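Local coordinates for uncharacterized protein (Neisseria meningitidis, PDB 2PLI) that probably takes part in magnesium and cobalt transport as part of the full-length protein, of which this fragment is the zinc-binding transporter-associated domain, at residues Asp10-Val15 / Asn32-Thr37. Numbering follows the deposited sequence.
Sequences DNIHAV and NTFFGT. With ZN (zinc ion), chain S; ZN (zinc ion), chain G.
Ile-12, on the short strand 12-14, faces Phe-34 in the last turn of helix 28-35, and their CA atoms lie 8.2 Å apart. No hydrogen bond joins the two segments. The helix gives way at Gly-36, which has positive phi. Its N makes a weak hydrogen bond back to Asn-32 O, and Thr-37 OG1 donates to Asn-32 OD1 on a lone pair, in the carbonyl plane.

Ile-12 CG2 sits over the centre of the Phe-34 ring in a CH-pi contact, 3.5 Å from the centroid and 12° off the normal. CG of Phe-34 is anti to its backbone N (chi1 -173°), which sends the ring out toward Ile-12, one face meeting CG2. The two side chains run past each other in opposite directions, and Ile-12 CD1 reaches back to Phe-34 CB (3.6 Å). Phe-35 CZ approaches the same CG2 obliquely.

In this transporter-associated domain the end of helix 28-35 packs against strand 12-14, an outermost strand, within this chain, of the antiparallel sheet. Trp-20 of the adjacent strand 19-23 meets both phenylalanine rings edge-to-face.

The bond from CA to CB of His-13 points away from the helix. Its ND1 donates to Asp-10 OD2 (2.8 Å, 172°), in the imidazole plane but from above the carboxylate plane. Its NE2 binds a zinc ion at 2.0 Å with two waters. Asp-10 OD1 binds a second zinc at 2.1 Å, with OD2 further off at 2.7 Å, a site completed by residues of neighbouring subunits, including Glu-27 of the third subunit.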
loop_
_atom_site.group_PDB
_atom_site.type_symbol
_atom_site.label_atom_id
_atom_site.label_comp_id
_atom_site.label_asym_id
_atom_site.label_seq_id
_atom_site.Cartn_x
_atom_site.Cartn_y
_atom_site.Cartn_z
ATOM N N ASP A 10 -7.929 2.900 -1.299
ATOM C CA ASP A 10 -6.965 2.153 -2.108
ATOM C C ASP A 10 -6.435 3.052 -3.235
ATOM O O ASP A 10 -7.242 3.545 -4.041
ATOM C CB ASP A 10 -7.666 0.966 -2.817
ATOM C CG ASP A 10 -8.335 -0.037 -1.881
ATOM O OD1 ASP A 10 -8.237 0.088 -0.657
ATOM O OD2 ASP A 10 -9.011 -0.963 -2.403
ATOM N N ASN A 11 -5.114 3.202 -3.380
ATOM C CA ASN A 11 -4.642 3.912 -4.573
ATOM C C ASN A 11 -4.849 3.041 -5.814
ATOM O O ASN A 11 -4.966 3.555 -6.887
ATOM C CB ASN A 11 -3.212 4.409 -4.493
ATOM C CG ASN A 11 -2.227 3.399 -4.040
ATOM O OD1 ASN A 11 -2.434 2.177 -4.128
ATOM N ND2 ASN A 11 -1.075 3.916 -3.498
ATOM N N ILE A 12 -4.855 1.721 -5.622
ATOM C CA ILE A 12 -5.150 0.756 -6.683
ATOM C C ILE A 12 -6.340 -0.043 -6.212
ATOM O O ILE A 12 -6.173 -0.922 -5.364
ATOM C CB ILE A 12 -3.963 -0.206 -6.977
ATOM C CG1 ILE A 12 -2.674 0.547 -7.302
ATOM C CG2 ILE A 12 -4.313 -1.169 -8.124
ATOM C CD1 ILE A 12 -1.445 -0.334 -7.474
ATOM N N HIS A 13 -7.521 0.273 -6.730
ATOM C CA HIS A 13 -8.776 -0.237 -6.174
ATOM C C HIS A 13 -9.400 -1.211 -7.115
ATOM O O HIS A 13 -9.710 -0.854 -8.229
ATOM C CB HIS A 13 -9.725 0.907 -5.974
ATOM C CG HIS A 13 -11.005 0.488 -5.363
ATOM N ND1 HIS A 13 -11.059 -0.170 -4.147
ATOM C CD2 HIS A 13 -12.275 0.628 -5.789
ATOM C CE1 HIS A 13 -12.324 -0.453 -3.878
ATOM N NE2 HIS A 13 -13.073 0.022 -4.861
ATOM N N ALA A 14 -9.596 -2.441 -6.691
ATOM C CA ALA A 14 -10.236 -3.397 -7.571
ATOM C C ALA A 14 -11.733 -3.128 -7.573
ATOM O O ALA A 14 -12.383 -3.350 -6.555
ATOM C CB ALA A 14 -9.961 -4.826 -7.109
ATOM N N VAL A 15 -12.274 -2.726 -8.709
ATOM C CA VAL A 15 -13.696 -2.504 -8.835
ATOM C C VAL A 15 -14.430 -3.817 -9.066
ATOM O O VAL A 15 -15.648 -3.936 -8.798
ATOM C CB VAL A 15 -14.023 -1.473 -9.932
ATOM C CG1 VAL A 15 -13.387 -0.116 -9.605
ATOM C CG2 VAL A 15 -13.577 -1.925 -11.280
ATOM N N ASN A 32 4.287 -1.805 -9.713
ATOM C CA ASN A 32 5.046 -2.999 -10.054
ATOM C C ASN A 32 4.823 -4.118 -9.056
ATOM O O ASN A 32 4.684 -5.278 -9.430
ATOM C CB ASN A 32 6.536 -2.670 -10.185
ATOM C CG ASN A 32 6.862 -1.928 -11.482
ATOM O OD1 ASN A 32 6.112 -1.955 -12.464
ATOM N ND2 ASN A 32 8.025 -1.306 -11.500
ATOM N N THR A 33 4.775 -3.765 -7.775
ATOM C CA THR A 33 4.510 -4.758 -6.728
ATOM C C THR A 33 3.131 -5.372 -6.923
ATOM O O THR A 33 2.961 -6.596 -6.808
ATOM C CB THR A 33 4.673 -4.114 -5.353
ATOM O OG1 THR A 33 6.017 -3.664 -5.246
ATOM C CG2 THR A 33 4.398 -5.100 -4.231
ATOM N N PHE A 34 2.168 -4.510 -7.243
ATOM C CA PHE A 34 0.773 -4.930 -7.343
ATOM C C PHE A 34 0.535 -5.855 -8.509
ATOM O O PHE A 34 -0.172 -6.884 -8.375
ATOM C CB PHE A 34 -0.138 -3.713 -7.384
ATOM C CG PHE A 34 -1.612 -4.054 -7.318
ATOM C CD1 PHE A 34 -2.295 -4.010 -6.077
ATOM C CD2 PHE A 34 -2.339 -4.377 -8.460
ATOM C CE1 PHE A 34 -3.637 -4.273 -5.990
ATOM C CE2 PHE A 34 -3.671 -4.644 -8.381
ATOM C CZ PHE A 34 -4.334 -4.639 -7.150
ATOM N N PHE A 35 1.141 -5.539 -9.652
ATOM C CA PHE A 35 0.849 -6.233 -10.881
ATOM C C PHE A 35 1.923 -7.193 -11.336
ATOM O O PHE A 35 1.701 -7.956 -12.264
ATOM C CB PHE A 35 0.611 -5.237 -12.016
ATOM C CG PHE A 35 -0.683 -4.501 -11.902
ATOM C CD1 PHE A 35 -1.882 -5.132 -12.171
ATOM C CD2 PHE A 35 -0.713 -3.174 -11.507
ATOM C CE1 PHE A 35 -3.072 -4.469 -12.032
ATOM C CE2 PHE A 35 -1.899 -2.498 -11.382
ATOM C CZ PHE A 35 -3.086 -3.140 -11.621
ATOM N N GLY A 36 3.078 -7.151 -10.716
ATOM C CA GLY A 36 4.219 -7.943 -11.198
ATOM C C GLY A 36 4.851 -7.427 -12.493
ATOM O O GLY A 36 5.612 -8.158 -13.177
ATOM N N THR A 37 4.577 -6.178 -12.825
ATOM C CA THR A 37 5.187 -5.455 -13.943
ATOM C C THR A 37 6.595 -4.985 -13.565
ATOM O O THR A 37 6.988 -5.004 -12.402
ATOM C CB THR A 37 4.291 -4.281 -14.368
ATOM O OG1 THR A 37 3.931 -3.516 -13.203
ATOM C CG2 THR A 37 2.998 -4.795 -15.026
HETATM ZN ZN ZN S . -9.129 -1.567 0.203
HETATM ZN ZN ZN G . -15.094 0.152 -4.927
HETATM O O HOH W 1 -15.382 1.276 -3.228
HETATM O O HOH W 2 -15.559 0.691 -6.852
#